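Local coordinates for putative cytoplasmic protein (Salmonella enterica subsp. enterica serovar Typhimurium, PDB 4IQN) that is of unknown function but probably acts in the cytoplasm, and belongs to an uncharacterised protein family, at residues Glu31-Pro43 / Ile81-Asp93. Numbering follows the deposited sequence.
Sequences EISRLRVRKYRDP and IDNEGVIHSYSPD
Arg38 lies alongside His88, both side chains running the same way: NH2 of Arg38 comes within 3.4 Å of CE1 of His88, and the CE1/ND1 side of the imidazole lies over the rim of one guanidinium face, with the planes 47° apart. A bend at chi2 (-75°) turns the arginine chain across Val86, where CG of Arg38 meets CG1 of Val86 at 3.8 Å. Each flat group is also hydrogen-bonded at its edge. NH1 of Arg38 donates to Pro43 O, while NE2 of His88 reaches OD2 of Asp82 at 2.8 Å, near the ring plane and on the anti side of the carboxylate but tilted out of its plane; OD1 of the same aspartate accepts Val86 N. Strands 36-38 and 86-87 pair in parallel, as the alternating bonds demonstrate: Arg36 N to Gly85 O, Ile87 N to Arg36 O (2.8 Å, 175° at hydrogen) and Arg38 N to Ile87 O; antiparallel strand 48-49 makes 36-38 the middle of a small mixed sheet. On the opposite face CG2 of Val37 packs against CB of Ile87 at 4.0 Å. Toward the helix, Arg34, bent at chi3, directs NH2 into a lone pair of Asn83 O at 2.9 Å, gripping the Asp82-Gly85 type I turn, while its NH1 and Asp82 O share a water.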
loop_
_atom_site.group_PDB
_atom_site.type_symbol
_atom_site.label_atom_id
_atom_site.label_comp_id
_atom_site.label_asym_id
_atom_site.label_seq_id
_atom_site.Cartn_x
_atom_site.Cartn_y
_atom_site.Cartn_z
ATOM N N GLU A 31 -10.167 -18.401 -6.062
ATOM C CA GLU A 31 -9.157 -17.989 -5.081
ATOM C C GLU A 31 -9.337 -16.502 -4.706
ATOM O O GLU A 31 -9.288 -16.112 -3.524
ATOM C CB GLU A 31 -7.757 -18.161 -5.665
ATOM C CG GLU A 31 -7.335 -19.595 -5.915
ATOM C CD GLU A 31 -5.931 -19.708 -6.514
ATOM O OE1 GLU A 31 -5.015 -20.152 -5.794
ATOM O OE2 GLU A 31 -5.719 -19.351 -7.690
ATOM N N ILE A 32 -9.540 -15.670 -5.719
ATOM C CA ILE A 32 -9.698 -14.233 -5.504
ATOM C C ILE A 32 -10.950 -13.959 -4.690
ATOM O O ILE A 32 -10.919 -13.134 -3.806
ATOM C CB ILE A 32 -9.663 -13.468 -6.835
ATOM C CG1 ILE A 32 -8.250 -13.598 -7.400
ATOM C CG2 ILE A 32 -9.969 -12.008 -6.634
ATOM C CD1 ILE A 32 -8.125 -13.261 -8.854
ATOM N N SER A 33 -12.018 -14.713 -4.930
ATOM C CA SER A 33 -13.280 -14.547 -4.188
ATOM C C SER A 33 -13.193 -14.790 -2.700
ATOM O O SER A 33 -13.978 -14.223 -1.948
ATOM C CB SER A 33 -14.333 -15.508 -4.723
ATOM O OG SER A 33 -14.791 -15.029 -5.950
ATOM N N ARG A 34 -12.284 -15.668 -2.280
ATOM C CA ARG A 34 -12.107 -16.002 -0.861
ATOM C C ARG A 34 -11.332 -14.921 -0.089
ATOM O O ARG A 34 -11.332 -14.915 1.151
ATOM C CB ARG A 34 -11.306 -17.309 -0.671
ATOM C CG ARG A 34 -11.723 -18.535 -1.467
ATOM C CD ARG A 34 -10.602 -19.586 -1.413
ATOM N NE ARG A 34 -10.372 -20.121 -0.062
ATOM C CZ ARG A 34 -9.314 -19.897 0.737
ATOM N NH1 ARG A 34 -8.308 -19.092 0.397
ATOM N NH2 ARG A 34 -9.275 -20.487 1.930
ATOM N N LEU A 35 -10.643 -14.039 -0.798
ATOM C CA LEU A 35 -9.729 -13.107 -0.137
ATOM C C LEU A 35 -10.457 -12.032 0.654
ATOM O O LEU A 35 -11.468 -11.490 0.222
ATOM C CB LEU A 35 -8.766 -12.454 -1.134
ATOM C CG LEU A 35 -7.830 -13.409 -1.904
ATOM C CD1 LEU A 35 -7.049 -12.585 -2.908
ATOM C CD2 LEU A 35 -6.875 -14.166 -0.994
ATOM N N ARG A 36 -9.916 -11.756 1.828
ATOM C CA ARG A 36 -10.352 -10.671 2.694
ATOM C C ARG A 36 -9.087 -10.031 3.255
ATOM O O ARG A 36 -7.996 -10.601 3.140
ATOM C CB ARG A 36 -11.214 -11.221 3.834
ATOM C CG ARG A 36 -12.491 -11.916 3.362
ATOM C CD ARG A 36 -13.648 -10.975 3.092
ATOM N NE ARG A 36 -14.064 -10.337 4.334
ATOM C CZ ARG A 36 -14.980 -9.383 4.436
ATOM N NH1 ARG A 36 -15.621 -8.930 3.361
ATOM N NH2 ARG A 36 -15.249 -8.882 5.634
ATOM N N VAL A 37 -9.208 -8.857 3.865
ATOM C CA VAL A 37 -8.056 -8.241 4.530
ATOM C C VAL A 37 -8.448 -7.864 5.968
ATOM O O VAL A 37 -9.579 -7.405 6.219
ATOM C CB VAL A 37 -7.496 -7.018 3.713
ATOM C CG1 VAL A 37 -8.578 -6.026 3.431
ATOM C CG2 VAL A 37 -6.297 -6.371 4.432
ATOM N N ARG A 38 -7.529 -8.061 6.920
ATOM C CA ARG A 38 -7.738 -7.500 8.264
ATOM C C ARG A 38 -8.069 -6.006 8.211
ATOM O O ARG A 38 -7.492 -5.270 7.403
ATOM C CB ARG A 38 -6.529 -7.774 9.159
ATOM C CG ARG A 38 -6.397 -9.245 9.522
ATOM C CD ARG A 38 -7.421 -9.636 10.553
ATOM N NE ARG A 38 -7.173 -10.989 11.081
ATOM C CZ ARG A 38 -6.315 -11.256 12.053
ATOM N NH1 ARG A 38 -5.614 -10.275 12.617
ATOM N NH2 ARG A 38 -6.162 -12.513 12.472
ATOM N N LYS A 39 -9.025 -5.569 9.032
ATOM C CA LYS A 39 -9.443 -4.166 9.081
ATOM C C LYS A 39 -8.460 -3.289 9.862
ATOM O O LYS A 39 -8.295 -2.104 9.540
ATOM C CB LYS A 39 -10.842 -4.061 9.697
ATOM C CG LYS A 39 -11.466 -2.682 9.867
ATOM C CD LYS A 39 -11.830 -1.991 8.553
ATOM C CE LYS A 39 -12.467 -0.605 8.753
ATOM N NZ LYS A 39 -13.910 -0.659 9.064
ATOM N N TYR A 40 -7.812 -3.859 10.872
ATOM C CA TYR A 40 -6.992 -3.087 11.810
ATOM C C TYR A 40 -5.554 -3.549 11.850
ATOM O O TYR A 40 -5.222 -4.686 11.517
ATOM C CB TYR A 40 -7.604 -3.163 13.215
ATOM C CG TYR A 40 -9.002 -2.580 13.286
ATOM C CD1 TYR A 40 -9.188 -1.235 13.219
ATOM C CD2 TYR A 40 -10.148 -3.403 13.395
ATOM C CE1 TYR A 40 -10.444 -0.672 13.252
ATOM C CE2 TYR A 40 -11.422 -2.839 13.445
ATOM C CZ TYR A 40 -11.547 -1.465 13.369
ATOM O OH TYR A 40 -12.751 -0.846 13.397
ATOM N N ARG A 41 -4.673 -2.627 12.242
ATOM C CA ARG A 41 -3.287 -2.955 12.410
ATOM C C ARG A 41 -3.026 -3.958 13.553
ATOM O O ARG A 41 -2.121 -4.793 13.493
ATOM C CB ARG A 41 -2.493 -1.683 12.673
ATOM C CG ARG A 41 -1.033 -1.987 12.502
ATOM C CD ARG A 41 -0.275 -0.980 11.709
ATOM N NE ARG A 41 -1.078 -0.098 10.905
ATOM C CZ ARG A 41 -0.815 1.196 10.775
ATOM N NH1 ARG A 41 0.246 1.726 11.381
ATOM N NH2 ARG A 41 -1.613 1.950 10.060
ATOM N N ASP A 42 -3.813 -3.832 14.605
ATOM C CA ASP A 42 -3.707 -4.724 15.793
ATOM C C ASP A 42 -3.807 -6.218 15.401
ATOM O O ASP A 42 -4.870 -6.691 15.005
ATOM C CB ASP A 42 -4.779 -4.311 16.797
ATOM C CG ASP A 42 -4.940 -5.275 17.966
ATOM O OD1 ASP A 42 -4.070 -6.184 18.172
ATOM O OD2 ASP A 42 -5.968 -5.070 18.702
ATOM N N PRO A 43 -2.696 -6.959 15.511
ATOM C CA PRO A 43 -2.724 -8.365 15.082
ATOM C C PRO A 43 -3.759 -9.236 15.812
ATOM O O PRO A 43 -4.221 -10.246 15.255
ATOM C CB PRO A 43 -1.291 -8.837 15.376
ATOM C CG PRO A 43 -0.475 -7.565 15.358
ATOM C CD PRO A 43 -1.366 -6.580 16.031
ATOM N N ILE A 81 -0.836 -13.492 3.308
ATOM C CA ILE A 81 -2.086 -14.194 3.060
ATOM C C ILE A 81 -2.054 -15.507 3.831
ATOM O O ILE A 81 -1.170 -16.313 3.610
ATOM C CB ILE A 81 -2.275 -14.496 1.555
ATOM C CG1 ILE A 81 -2.344 -13.198 0.734
ATOM C CG2 ILE A 81 -3.555 -15.286 1.333
ATOM C CD1 ILE A 81 -2.562 -13.402 -0.749
ATOM N N ASP A 82 -3.023 -15.725 4.714
ATOM C CA ASP A 82 -3.127 -16.987 5.434
ATOM C C ASP A 82 -3.938 -18.056 4.685
ATOM O O ASP A 82 -4.405 -17.806 3.589
ATOM C CB ASP A 82 -3.637 -16.761 6.874
ATOM C CG ASP A 82 -5.117 -16.406 6.973
ATOM O OD1 ASP A 82 -5.882 -16.701 6.070
ATOM O OD2 ASP A 82 -5.510 -15.846 8.030
ATOM N N ASN A 83 -4.055 -19.248 5.299
ATOM C CA ASN A 83 -4.884 -20.353 4.839
ATOM C C ASN A 83 -6.340 -20.093 4.531
ATOM O O ASN A 83 -6.925 -20.711 3.619
ATOM C CB ASN A 83 -4.885 -21.432 5.924
ATOM C CG ASN A 83 -3.711 -22.309 5.820
ATOM O OD1 ASN A 83 -2.933 -22.188 4.876
ATOM N ND2 ASN A 83 -3.550 -23.208 6.781
ATOM N N GLU A 84 -6.924 -19.203 5.312
ATOM C CA GLU A 84 -8.330 -18.859 5.192
ATOM C C GLU A 84 -8.524 -17.809 4.098
ATOM O O GLU A 84 -9.647 -17.463 3.734
ATOM C CB GLU A 84 -8.790 -18.325 6.544
ATOM C CG GLU A 84 -8.662 -19.374 7.652
ATOM C CD GLU A 84 -9.831 -20.299 7.631
ATOM O OE1 GLU A 84 -10.966 -19.775 7.646
ATOM O OE2 GLU A 84 -9.629 -21.510 7.583
ATOM N N GLY A 85 -7.419 -17.341 3.540
ATOM C CA GLY A 85 -7.451 -16.254 2.548
ATOM C C GLY A 85 -7.471 -14.838 3.117
ATOM O O GLY A 85 -7.754 -13.892 2.396
ATOM N N VAL A 86 -7.164 -14.687 4.403
ATOM C CA VAL A 86 -7.136 -13.390 5.021
ATOM C C VAL A 86 -5.742 -12.794 4.884
ATOM O O VAL A 86 -4.768 -13.419 5.275
ATOM C CB VAL A 86 -7.516 -13.458 6.528
ATOM C CG1 VAL A 86 -7.403 -12.079 7.176
ATOM C CG2 VAL A 86 -8.933 -14.003 6.699
ATOM N N ILE A 87 -5.674 -11.576 4.334
ATOM C CA ILE A 87 -4.432 -10.797 4.287
ATOM C C ILE A 87 -4.249 -10.125 5.637
ATOM O O ILE A 87 -5.033 -9.252 6.001
ATOM C CB ILE A 87 -4.484 -9.715 3.191
ATOM C CG1 ILE A 87 -4.709 -10.361 1.806
ATOM C CG2 ILE A 87 -3.205 -8.910 3.212
ATOM C CD1 ILE A 87 -4.999 -9.398 0.663
ATOM N N HIS A 88 -3.229 -10.550 6.377
ATOM C CA HIS A 88 -2.933 -9.959 7.690
ATOM C C HIS A 88 -2.268 -8.590 7.458
ATOM O O HIS A 88 -1.673 -8.364 6.422
ATOM C CB HIS A 88 -2.042 -10.878 8.500
ATOM C CG HIS A 88 -2.751 -12.109 8.983
ATOM N ND1 HIS A 88 -2.945 -12.380 10.316
ATOM C CD2 HIS A 88 -3.364 -13.103 8.302
ATOM C CE1 HIS A 88 -3.624 -13.510 10.436
ATOM N NE2 HIS A 88 -3.896 -13.962 9.226
ATOM N N SER A 89 -2.450 -7.684 8.405
ATOM C CA SER A 89 -1.906 -6.352 8.285
ATOM C C SER A 89 -0.381 -6.368 8.258
ATOM O O SER A 89 0.287 -7.173 8.880
ATOM C CB SER A 89 -2.435 -5.386 9.391
ATOM O OG SER A 89 -1.883 -4.061 9.208
ATOM N N TYR A 90 0.167 -5.405 7.533
ATOM C CA TYR A 90 1.572 -5.125 7.568
ATOM C C TYR A 90 1.750 -4.026 8.602
ATOM O O TYR A 90 0.841 -3.231 8.839
ATOM C CB TYR A 90 1.971 -4.591 6.195
ATOM C CG TYR A 90 3.423 -4.444 5.908
ATOM C CD1 TYR A 90 4.163 -5.509 5.374
ATOM C CD2 TYR A 90 4.087 -3.201 6.119
ATOM C CE1 TYR A 90 5.508 -5.373 5.086
ATOM C CE2 TYR A 90 5.431 -3.079 5.851
ATOM C CZ TYR A 90 6.115 -4.156 5.312
ATOM O OH TYR A 90 7.417 -4.059 4.991
ATOM N N SER A 91 2.922 -3.958 9.189
ATOM C CA SER A 91 3.215 -2.896 10.154
ATOM C C SER A 91 4.535 -2.299 9.725
ATOM O O SER A 91 5.454 -3.036 9.431
ATOM C CB SER A 91 3.295 -3.454 11.583
ATOM O OG SER A 91 3.615 -2.412 12.520
ATOM N N PRO A 92 4.640 -0.959 9.710
ATOM C CA PRO A 92 5.797 -0.339 9.146
ATOM C C PRO A 92 6.996 -0.165 10.088
ATOM O O PRO A 92 7.777 0.760 9.938
ATOM C CB PRO A 92 5.249 1.033 8.775
ATOM C CG PRO A 92 4.348 1.351 9.928
ATOM C CD PRO A 92 3.700 0.035 10.257
ATOM N N ASP A 93 7.199 -1.059 11.024
ATOM C CA ASP A 93 8.271 -0.874 11.984
ATOM C C ASP A 93 9.681 -0.894 11.333
ATOM O O ASP A 93 10.533 -0.094 11.728
ATOM C CB ASP A 93 8.147 -1.860 13.128
ATOM C CG ASP A 93 6.823 -1.712 13.849
ATOM O OD1 ASP A 93 5.919 -2.363 13.302
ATOM O OD2 ASP A 93 6.688 -0.946 14.899
HETATM O O HOH W 1 -5.305 -18.993 1.140
HETATM O O HOH W 2 -10.771 -14.805 3.839
#